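Local coordinates for protein phosphoribosylformylglycinamidine synthase 2 (Thermus thermophilus, PDB 3VIU) that is a PurM-like synthase with two tandem pairs of AIR synthase-related domains and holds bound adenosine-5'-diphosphate and magnesium, at residues A[508-516]-A[596-604]; A[606-615]-A[660-668]. One frame throughout, in Å; residues are numbered along the deposited sequence.

Interaction 1. Residues A[508-516]-A[596-604]; sequences LKEASEALG and LGREKAVQE
The C-terminal end of the helix that closes at Leu515 meets the first turns of helix 596-611, Ala514 lying over Leu596 and Leu515 over Lys600. The axes of 508-515 and 596-604 approach to 9.6 Å and cross at -46°, close enough for the two side chains of the first pair to meet at their bases: Ala514 CB lies 3.6 Å from Leu596 CB. From there the leucine reaches back along the other helix. Its first torsion (chi1 -73°) sets CG beside the backbone N, and the fork at CG then splits the methyls: CD1 lies across the aliphatic part of Glu510, 3.9 Å from Glu510 CG, while CD2 rests against Ala511, with Met463 of helix 458-475 also touching this leucine. Helix 495-515 belongs to the N-terminal and helix 596-611 to the C-terminal AIR synthase-related domain of the second pair, so the contact probably lies on the seam between them. Leu515 supplies the knob of a knobs-into-holes fit, entering a hole formed by Leu596, Glu599, Lys600 and Gln603. Its CD2 does the touching, 3.8 Å from Lys600 CB, as the leucine and lysine side chains run past each other in opposite directions. Beyond CB the lysine stays extended, passing the end of the first helix with CD 3.2 Å from Ala514 O, a van der Waals contact with a carbonyl. Only at chi4 (-73°) does the chain bend, and NZ bonds to Glu604 OE1 at 2.9 Å on the syn side of the carboxylate, a salt bridge one turn along its own helix. Glu599 lends just its CG to Leu515; its OE2 is hydrogen-bonded to Ser659 and salt-bridged to Arg471.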
loop_
_atom_site.group_PDB
_atom_site.type_symbol
_atom_site.label_atom_id
_atom_site.label_comp_id
_atom_site.label_asym_id
_atom_site.label_seq_id
_atom_site.Cartn_x
_atom_site.Cartn_y
_atom_site.Cartn_z
ATOM N N LEU A 508 -7.998 7.898 -9.615
ATOM C CA LEU A 508 -8.117 7.993 -8.162
ATOM C C LEU A 508 -9.004 9.172 -7.752
ATOM O O LEU A 508 -9.896 9.038 -6.913
ATOM C CB LEU A 508 -6.727 8.147 -7.546
ATOM C CG LEU A 508 -6.002 6.896 -7.021
ATOM C CD1 LEU A 508 -6.506 5.635 -7.701
ATOM C CD2 LEU A 508 -4.508 7.070 -7.224
ATOM N N LYS A 509 -8.750 10.324 -8.357
ATOM C CA LYS A 509 -9.512 11.526 -8.076
ATOM C C LYS A 509 -11.002 11.244 -8.219
ATOM O O LYS A 509 -11.799 11.512 -7.314
ATOM C CB LYS A 509 -9.103 12.627 -9.054
ATOM C CG LYS A 509 -9.988 13.860 -9.034
ATOM C CD LYS A 509 -9.724 14.723 -10.258
ATOM C CE LYS A 509 -10.538 16.016 -10.227
ATOM N NZ LYS A 509 -12.011 15.800 -10.083
ATOM N N GLU A 510 -11.362 10.682 -9.365
ATOM C CA GLU A 510 -12.750 10.378 -9.665
ATOM C C GLU A 510 -13.386 9.396 -8.689
ATOM O O GLU A 510 -14.520 9.598 -8.265
ATOM C CB GLU A 510 -12.853 9.864 -11.096
ATOM C CG GLU A 510 -14.265 9.652 -11.584
ATOM C CD GLU A 510 -14.330 9.543 -13.097
ATOM O OE1 GLU A 510 -15.408 9.188 -13.620
ATOM O OE2 GLU A 510 -13.300 9.821 -13.762
ATOM N N ALA A 511 -12.661 8.340 -8.326
ATOM C CA ALA A 511 -13.189 7.356 -7.386
ATOM C C ALA A 511 -13.257 7.975 -5.994
ATOM O O ALA A 511 -14.208 7.759 -5.245
ATOM C CB ALA A 511 -12.303 6.118 -7.363
ATOM N N SER A 512 -12.237 8.751 -5.661
ATOM C CA SER A 512 -12.158 9.405 -4.368
ATOM C C SER A 512 -13.315 10.368 -4.147
ATOM O O SER A 512 -13.930 10.378 -3.079
ATOM C CB SER A 512 -10.836 10.161 -4.253
ATOM O OG SER A 512 -10.769 10.876 -3.037
ATOM N N GLU A 513 -13.606 11.181 -5.160
ATOM C CA GLU A 513 -14.677 12.158 -5.058
ATOM C C GLU A 513 -16.037 11.485 -4.931
ATOM O O GLU A 513 -16.861 11.871 -4.100
ATOM C CB GLU A 513 -14.657 13.075 -6.277
ATOM C CG GLU A 513 -15.618 14.244 -6.185
ATOM C CD GLU A 513 -15.513 15.187 -7.380
ATOM O OE1 GLU A 513 -16.285 16.178 -7.430
ATOM O OE2 GLU A 513 -14.660 14.939 -8.263
ATOM N N ALA A 514 -16.264 10.459 -5.738
ATOM C CA ALA A 514 -17.541 9.766 -5.704
ATOM C C ALA A 514 -17.812 9.032 -4.394
ATOM O O ALA A 514 -18.924 9.096 -3.871
ATOM C CB ALA A 514 -17.634 8.804 -6.864
ATOM N N LEU A 515 -16.805 8.340 -3.864
ATOM C CA LEU A 515 -16.965 7.585 -2.622
ATOM C C LEU A 515 -16.761 8.418 -1.358
ATOM O O LEU A 515 -17.027 7.952 -0.251
ATOM C CB LEU A 515 -15.998 6.402 -2.590
ATOM C CG LEU A 515 -16.134 5.355 -3.689
ATOM C CD1 LEU A 515 -14.993 4.352 -3.573
ATOM C CD2 LEU A 515 -17.484 4.663 -3.575
ATOM N N GLY A 516 -16.290 9.647 -1.514
ATOM C CA GLY A 516 -16.065 10.478 -0.348
ATOM C C GLY A 516 -14.999 9.891 0.557
ATOM O O GLY A 516 -15.195 9.764 1.765
ATOM N N LEU A 596 -19.765 4.379 -10.172
ATOM C CA LEU A 596 -19.393 4.820 -8.847
ATOM C C LEU A 596 -20.596 5.086 -7.958
ATOM O O LEU A 596 -20.517 4.915 -6.745
ATOM C CB LEU A 596 -18.493 6.047 -8.954
ATOM C CG LEU A 596 -17.105 5.618 -9.449
ATOM C CD1 LEU A 596 -16.328 6.805 -9.973
ATOM C CD2 LEU A 596 -16.361 4.922 -8.298
ATOM N N GLY A 597 -21.716 5.479 -8.556
ATOM C CA GLY A 597 -22.908 5.735 -7.767
ATOM C C GLY A 597 -23.426 4.440 -7.179
ATOM O O GLY A 597 -23.800 4.377 -6.001
ATOM N N ARG A 598 -23.452 3.393 -7.999
ATOM C CA ARG A 598 -23.915 2.097 -7.537
ATOM C C ARG A 598 -22.942 1.580 -6.472
ATOM O O ARG A 598 -23.362 1.109 -5.410
ATOM C CB ARG A 598 -23.990 1.111 -8.709
ATOM C CG ARG A 598 -24.260 -0.332 -8.302
ATOM C CD ARG A 598 -25.631 -0.491 -7.665
ATOM N NE ARG A 598 -26.709 -0.318 -8.636
ATOM C CZ ARG A 598 -26.937 -1.136 -9.659
ATOM N NH1 ARG A 598 -26.167 -2.199 -9.857
ATOM N NH2 ARG A 598 -27.927 -0.878 -10.500
ATOM N N GLU A 599 -21.643 1.689 -6.763
ATOM C CA GLU A 599 -20.601 1.229 -5.853
ATOM C C GLU A 599 -20.785 1.796 -4.451
ATOM O O GLU A 599 -20.752 1.056 -3.468
ATOM C CB GLU A 599 -19.214 1.617 -6.379
ATOM C CG GLU A 599 -18.064 1.086 -5.514
ATOM C CD GLU A 599 -17.971 -0.437 -5.504
ATOM O OE1 GLU A 599 -17.889 -1.026 -4.407
ATOM O OE2 GLU A 599 -17.970 -1.048 -6.590
ATOM N N LYS A 600 -20.984 3.107 -4.367
ATOM C CA LYS A 600 -21.173 3.777 -3.081
ATOM C C LYS A 600 -22.427 3.273 -2.362
ATOM O O LYS A 600 -22.397 2.994 -1.162
ATOM C CB LYS A 600 -21.266 5.296 -3.290
ATOM C CG LYS A 600 -21.473 6.113 -2.017
ATOM C CD LYS A 600 -21.311 7.603 -2.301
ATOM C CE LYS A 600 -21.372 8.451 -1.031
ATOM N NZ LYS A 600 -22.748 8.572 -0.458
ATOM N N ALA A 601 -23.526 3.158 -3.097
ATOM C CA ALA A 601 -24.777 2.694 -2.517
ATOM C C ALA A 601 -24.655 1.254 -2.009
ATOM O O ALA A 601 -25.213 0.910 -0.969
ATOM C CB ALA A 601 -25.901 2.804 -3.546
ATOM N N VAL A 602 -23.924 0.417 -2.740
ATOM C CA VAL A 602 -23.740 -0.971 -2.328
ATOM C C VAL A 602 -22.889 -1.045 -1.058
ATOM O O VAL A 602 -23.190 -1.824 -0.147
ATOM C CB VAL A 602 -23.056 -1.816 -3.447
ATOM C CG1 VAL A 602 -22.689 -3.191 -2.914
ATOM C CG2 VAL A 602 -23.993 -1.971 -4.641
ATOM N N GLN A 603 -21.831 -0.234 -0.998
ATOM C CA GLN A 603 -20.945 -0.218 0.166
ATOM C C GLN A 603 -21.692 0.216 1.426
ATOM O O GLN A 603 -21.460 -0.313 2.513
ATOM C CB GLN A 603 -19.745 0.712 -0.065
ATOM C CG GLN A 603 -18.844 0.315 -1.228
ATOM C CD GLN A 603 -17.404 0.795 -1.076
ATOM O OE1 GLN A 603 -16.605 0.670 -1.997
ATOM N NE2 GLN A 603 -17.069 1.334 0.089
ATOM N N GLU A 604 -22.589 1.184 1.281
ATOM C CA GLU A 604 -23.358 1.655 2.420
ATOM C C GLU A 604 -24.449 0.656 2.750
ATOM O O GLU A 604 -24.820 0.498 3.914
ATOM C CB GLU A 604 -23.957 3.029 2.135
ATOM C CG GLU A 604 -22.899 4.114 2.091
ATOM C CD GLU A 604 -23.421 5.435 1.568
ATOM O OE1 GLU A 604 -22.603 6.369 1.393
ATOM O OE2 GLU A 604 -24.644 5.535 1.335
#

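Interaction 2. Residues A[606-615]-A[660-668]; sequences IRDLIQRGLT and RVLFTVEKT
Leu609 presses a methyl onto one face of the Phe663 ring, CD2 standing 3.7 Å from the ring centroid and 27° off the normal, a CH-pi contact displaced toward the rim at CE1 and CZ. With CG set between its backbone N and carbonyl carbon (chi1 75°), Phe663 turns this face to Leu609 and its CD1 edge to Thr615. Beside this pair Ile606 CG1 meets Val661 CG1 at 4.1 Å, the two branched side chains crossing at a slant. Toward the polar border, Thr615 comes to the edge of the ring, with OG1 in its plane and 3.6 Å from Phe663 CD1. The same hydroxyl donates to Thr664 O at 2.8 Å, from 21° outside the carbonyl plane. Farther out, a water bridges the backbones, donating to Leu614 O and accepting from Glu666 N. The helix ends in a Schellman motif at Gly613, after which the chain turns back to bring Leu614 and Thr615 to the strand. This is a helix packed on the sheet of the C-terminal AIR synthase-related domain, where strand 661-665 lies between 618-620 and 563-567; helix 670-679 borders Leu609, Leu614 and Val665, and helix 625-634 packs against Leu662.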
loop_
_atom_site.group_PDB
_atom_site.type_symbol
_atom_site.label_atom_id
_atom_site.label_comp_id
_atom_site.label_asym_id
_atom_site.label_seq_id
_atom_site.Cartn_x
_atom_site.Cartn_y
_atom_site.Cartn_z
ATOM N N ILE A 606 -24.213 -2.629 2.398
ATOM C CA ILE A 606 -23.614 -3.751 3.108
ATOM C C ILE A 606 -23.186 -3.383 4.529
ATOM O O ILE A 606 -23.310 -4.198 5.444
ATOM C CB ILE A 606 -22.419 -4.375 2.319
ATOM C CG1 ILE A 606 -22.032 -5.709 2.952
ATOM C CG2 ILE A 606 -21.210 -3.445 2.332
ATOM C CD1 ILE A 606 -23.200 -6.630 3.198
ATOM N N ARG A 607 -22.696 -2.164 4.728
ATOM C CA ARG A 607 -22.307 -1.761 6.074
ATOM C C ARG A 607 -23.554 -1.670 6.967
ATOM O O ARG A 607 -23.530 -2.120 8.114
ATOM C CB ARG A 607 -21.558 -0.417 6.068
ATOM C CG ARG A 607 -20.201 -0.468 5.362
ATOM C CD ARG A 607 -19.301 0.725 5.731
ATOM N NE ARG A 607 -19.909 2.020 5.421
ATOM C CZ ARG A 607 -19.796 2.656 4.259
ATOM N NH1 ARG A 607 -19.085 2.128 3.267
ATOM N NH2 ARG A 607 -20.406 3.820 4.088
ATOM N N ASP A 608 -24.641 -1.104 6.442
ATOM C CA ASP A 608 -25.880 -0.988 7.210
ATOM C C ASP A 608 -26.364 -2.361 7.627
ATOM O O ASP A 608 -26.675 -2.603 8.797
ATOM C CB ASP A 608 -26.981 -0.315 6.392
ATOM C CG ASP A 608 -26.783 1.171 6.274
ATOM O OD1 ASP A 608 -26.098 1.751 7.149
ATOM O OD2 ASP A 608 -27.316 1.770 5.317
ATOM N N LEU A 609 -26.427 -3.246 6.640
ATOM C CA LEU A 609 -26.857 -4.618 6.827
ATOM C C LEU A 609 -26.098 -5.281 7.977
ATOM O O LEU A 609 -26.687 -5.969 8.813
ATOM C CB LEU A 609 -26.627 -5.379 5.518
ATOM C CG LEU A 609 -27.773 -6.116 4.814
ATOM C CD1 LEU A 609 -29.100 -5.412 5.007
ATOM C CD2 LEU A 609 -27.428 -6.231 3.344
ATOM N N ILE A 610 -24.792 -5.052 8.030
ATOM C CA ILE A 610 -23.950 -5.649 9.064
ATOM C C ILE A 610 -24.069 -4.951 10.429
ATOM O O ILE A 610 -24.108 -5.617 11.467
ATOM C CB ILE A 610 -22.471 -5.653 8.607
ATOM C CG1 ILE A 610 -21.697 -6.786 9.277
ATOM C CG2 ILE A 610 -21.814 -4.328 8.951
ATOM C CD1 ILE A 610 -21.411 -6.569 10.743
ATOM N N GLN A 611 -24.131 -3.622 10.432
ATOM C CA GLN A 611 -24.237 -2.879 11.683
ATOM C C GLN A 611 -25.569 -3.153 12.377
ATOM O O GLN A 611 -25.652 -3.140 13.602
ATOM C CB GLN A 611 -24.071 -1.377 11.427
ATOM C CG GLN A 611 -22.771 -1.030 10.698
ATOM C CD GLN A 611 -22.628 0.454 10.398
ATOM O OE1 GLN A 611 -23.566 1.098 9.917
ATOM N NE2 GLN A 611 -21.446 1.001 10.668
ATOM N N ARG A 612 -26.611 -3.402 11.592
ATOM C CA ARG A 612 -27.921 -3.685 12.158
ATOM C C ARG A 612 -28.014 -5.145 12.572
ATOM O O ARG A 612 -29.074 -5.603 12.991
ATOM C CB ARG A 612 -29.022 -3.396 11.147
ATOM C CG ARG A 612 -29.131 -1.956 10.733
ATOM C CD ARG A 612 -30.240 -1.817 9.717
ATOM N NE ARG A 612 -30.391 -0.447 9.246
ATOM C CZ ARG A 612 -31.315 -0.066 8.371
ATOM N NH1 ARG A 612 -32.168 -0.956 7.878
ATOM N NH2 ARG A 612 -31.382 1.201 7.982
ATOM N N GLY A 613 -26.908 -5.873 12.425
ATOM C CA GLY A 613 -26.880 -7.281 12.792
ATOM C C GLY A 613 -27.671 -8.225 11.899
ATOM O O GLY A 613 -27.967 -9.352 12.299
ATOM N N LEU A 614 -28.027 -7.779 10.698
ATOM C CA LEU A 614 -28.777 -8.622 9.772
ATOM C C LEU A 614 -27.897 -9.692 9.133
ATOM O O LEU A 614 -28.391 -10.748 8.734
ATOM C CB LEU A 614 -29.407 -7.774 8.668
ATOM C CG LEU A 614 -30.612 -6.921 9.059
ATOM C CD1 LEU A 614 -30.912 -5.917 7.957
ATOM C CD2 LEU A 614 -31.813 -7.820 9.316
ATOM N N THR A 615 -26.598 -9.415 9.046
ATOM C CA THR A 615 -25.647 -10.343 8.438
ATOM C C THR A 615 -24.258 -10.237 9.057
ATOM O O THR A 615 -23.815 -9.151 9.423
ATOM C CB THR A 615 -25.490 -10.066 6.930
ATOM O OG1 THR A 615 -24.556 -10.994 6.365
ATOM C CG2 THR A 615 -24.965 -8.651 6.707
ATOM N N ARG A 660 -20.604 -5.732 -6.637
ATOM C CA ARG A 660 -21.397 -6.931 -6.366
ATOM C C ARG A 660 -20.959 -7.594 -5.054
ATOM O O ARG A 660 -19.775 -7.868 -4.851
ATOM C CB ARG A 660 -21.273 -7.915 -7.529
ATOM C CG ARG A 660 -21.679 -7.308 -8.872
ATOM C CD ARG A 660 -21.870 -8.375 -9.941
ATOM N NE ARG A 660 -20.619 -9.046 -10.283
ATOM C CZ ARG A 660 -20.544 -10.165 -10.994
ATOM N NH1 ARG A 660 -21.649 -10.745 -11.437
ATOM N NH2 ARG A 660 -19.363 -10.698 -11.268
ATOM N N VAL A 661 -21.925 -7.847 -4.169
ATOM C CA VAL A 661 -21.650 -8.448 -2.862
ATOM C C VAL A 661 -22.588 -9.588 -2.462
ATOM O O VAL A 661 -23.810 -9.498 -2.610
ATOM C CB VAL A 661 -21.726 -7.379 -1.734
ATOM C CG1 VAL A 661 -21.502 -8.030 -0.374
ATOM C CG2 VAL A 661 -20.693 -6.292 -1.972
ATOM N N LEU A 662 -21.993 -10.650 -1.928
ATOM C CA LEU A 662 -22.732 -11.814 -1.455
ATOM C C LEU A 662 -22.800 -11.765 0.069
ATOM O O LEU A 662 -21.842 -11.358 0.718
ATOM C CB LEU A 662 -22.015 -13.101 -1.864
ATOM C CG LEU A 662 -21.931 -13.465 -3.347
ATOM C CD1 LEU A 662 -20.969 -14.643 -3.553
ATOM C CD2 LEU A 662 -23.321 -13.812 -3.836
ATOM N N PHE A 663 -23.924 -12.177 0.641
ATOM C CA PHE A 663 -24.059 -12.209 2.096
ATOM C C PHE A 663 -25.188 -13.138 2.514
ATOM O O PHE A 663 -26.061 -13.469 1.712
ATOM C CB PHE A 663 -24.277 -10.805 2.666
ATOM C CG PHE A 663 -25.654 -10.258 2.450
ATOM C CD1 PHE A 663 -26.571 -10.223 3.492
ATOM C CD2 PHE A 663 -26.035 -9.771 1.210
ATOM C CE1 PHE A 663 -27.846 -9.710 3.304
ATOM C CE2 PHE A 663 -27.303 -9.259 1.012
ATOM C CZ PHE A 663 -28.212 -9.229 2.063
ATOM N N THR A 664 -25.154 -13.581 3.766
ATOM C CA THR A 664 -26.178 -14.484 4.257
ATOM C C THR A 664 -26.924 -13.894 5.447
ATOM O O THR A 664 -26.370 -13.109 6.222
ATOM C CB THR A 664 -25.569 -15.822 4.678
ATOM O OG1 THR A 664 -24.907 -15.667 5.933
ATOM C CG2 THR A 664 -24.559 -16.294 3.646
ATOM N N VAL A 665 -28.189 -14.275 5.584
ATOM C CA VAL A 665 -29.030 -13.795 6.675
ATOM C C VAL A 665 -29.665 -15.001 7.330
ATOM O O VAL A 665 -29.761 -16.067 6.721
ATOM C CB VAL A 665 -30.181 -12.884 6.162
ATOM C CG1 VAL A 665 -29.619 -11.680 5.459
ATOM C CG2 VAL A 665 -31.078 -13.658 5.216
ATOM N N GLU A 666 -30.095 -14.850 8.573
ATOM C CA GLU A 666 -30.754 -15.962 9.223
ATOM C C GLU A 666 -32.158 -15.963 8.626
ATOM O O GLU A 666 -32.746 -14.911 8.391
ATOM C CB GLU A 666 -30.782 -15.769 10.742
ATOM C CG GLU A 666 -31.350 -16.954 11.520
ATOM C CD GLU A 666 -32.874 -16.926 11.620
ATOM O OE1 GLU A 666 -33.462 -17.933 12.080
ATOM O OE2 GLU A 666 -33.484 -15.896 11.250
ATOM N N LYS A 667 -32.648 -17.161 8.342
ATOM C CA LYS A 667 -33.960 -17.428 7.760
ATOM C C LYS A 667 -35.069 -16.413 8.084
ATOM O O LYS A 667 -35.676 -15.824 7.185
ATOM C CB LYS A 667 -34.380 -18.820 8.220
ATOM C CG LYS A 667 -35.324 -19.576 7.332
ATOM C CD LYS A 667 -35.171 -21.069 7.617
ATOM C CE LYS A 667 -35.229 -21.357 9.118
ATOM N NZ LYS A 667 -34.854 -22.762 9.456
ATOM N N THR A 668 -35.325 -16.209 9.370
ATOM C CA THR A 668 -36.376 -15.293 9.800
ATOM C C THR A 668 -36.013 -13.805 9.711
ATOM O O THR A 668 -36.704 -12.955 10.281
ATOM C CB THR A 668 -36.829 -15.628 11.252
ATOM O OG1 THR A 668 -35.757 -15.377 12.172
ATOM C CG2 THR A 668 -37.220 -17.093 11.355
HETATM O O HOH W 1 -29.097 -12.960 10.025
#

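How the interactions relate
Helix 596-611 serves both contacts, its first turns in interaction 1 and its last in interaction 2, and they meet where Val602 CG1 packs 3.8 Å from Val661 CG2. Interaction 1 is partly buried and joins helices of what are probably two different domains; interaction 2 is largely buried and ties the helix to a strand of its own domain. The chemistry follows: the helix-helix contact combines small and aliphatic side chains with the stems of charged residues, whose ionic ends pair within a helix or with residues beyond the contact, whereas the helix-strand one has an aromatic, aliphatic centre and a border closed by a threonine hydroxyl and a bridging water.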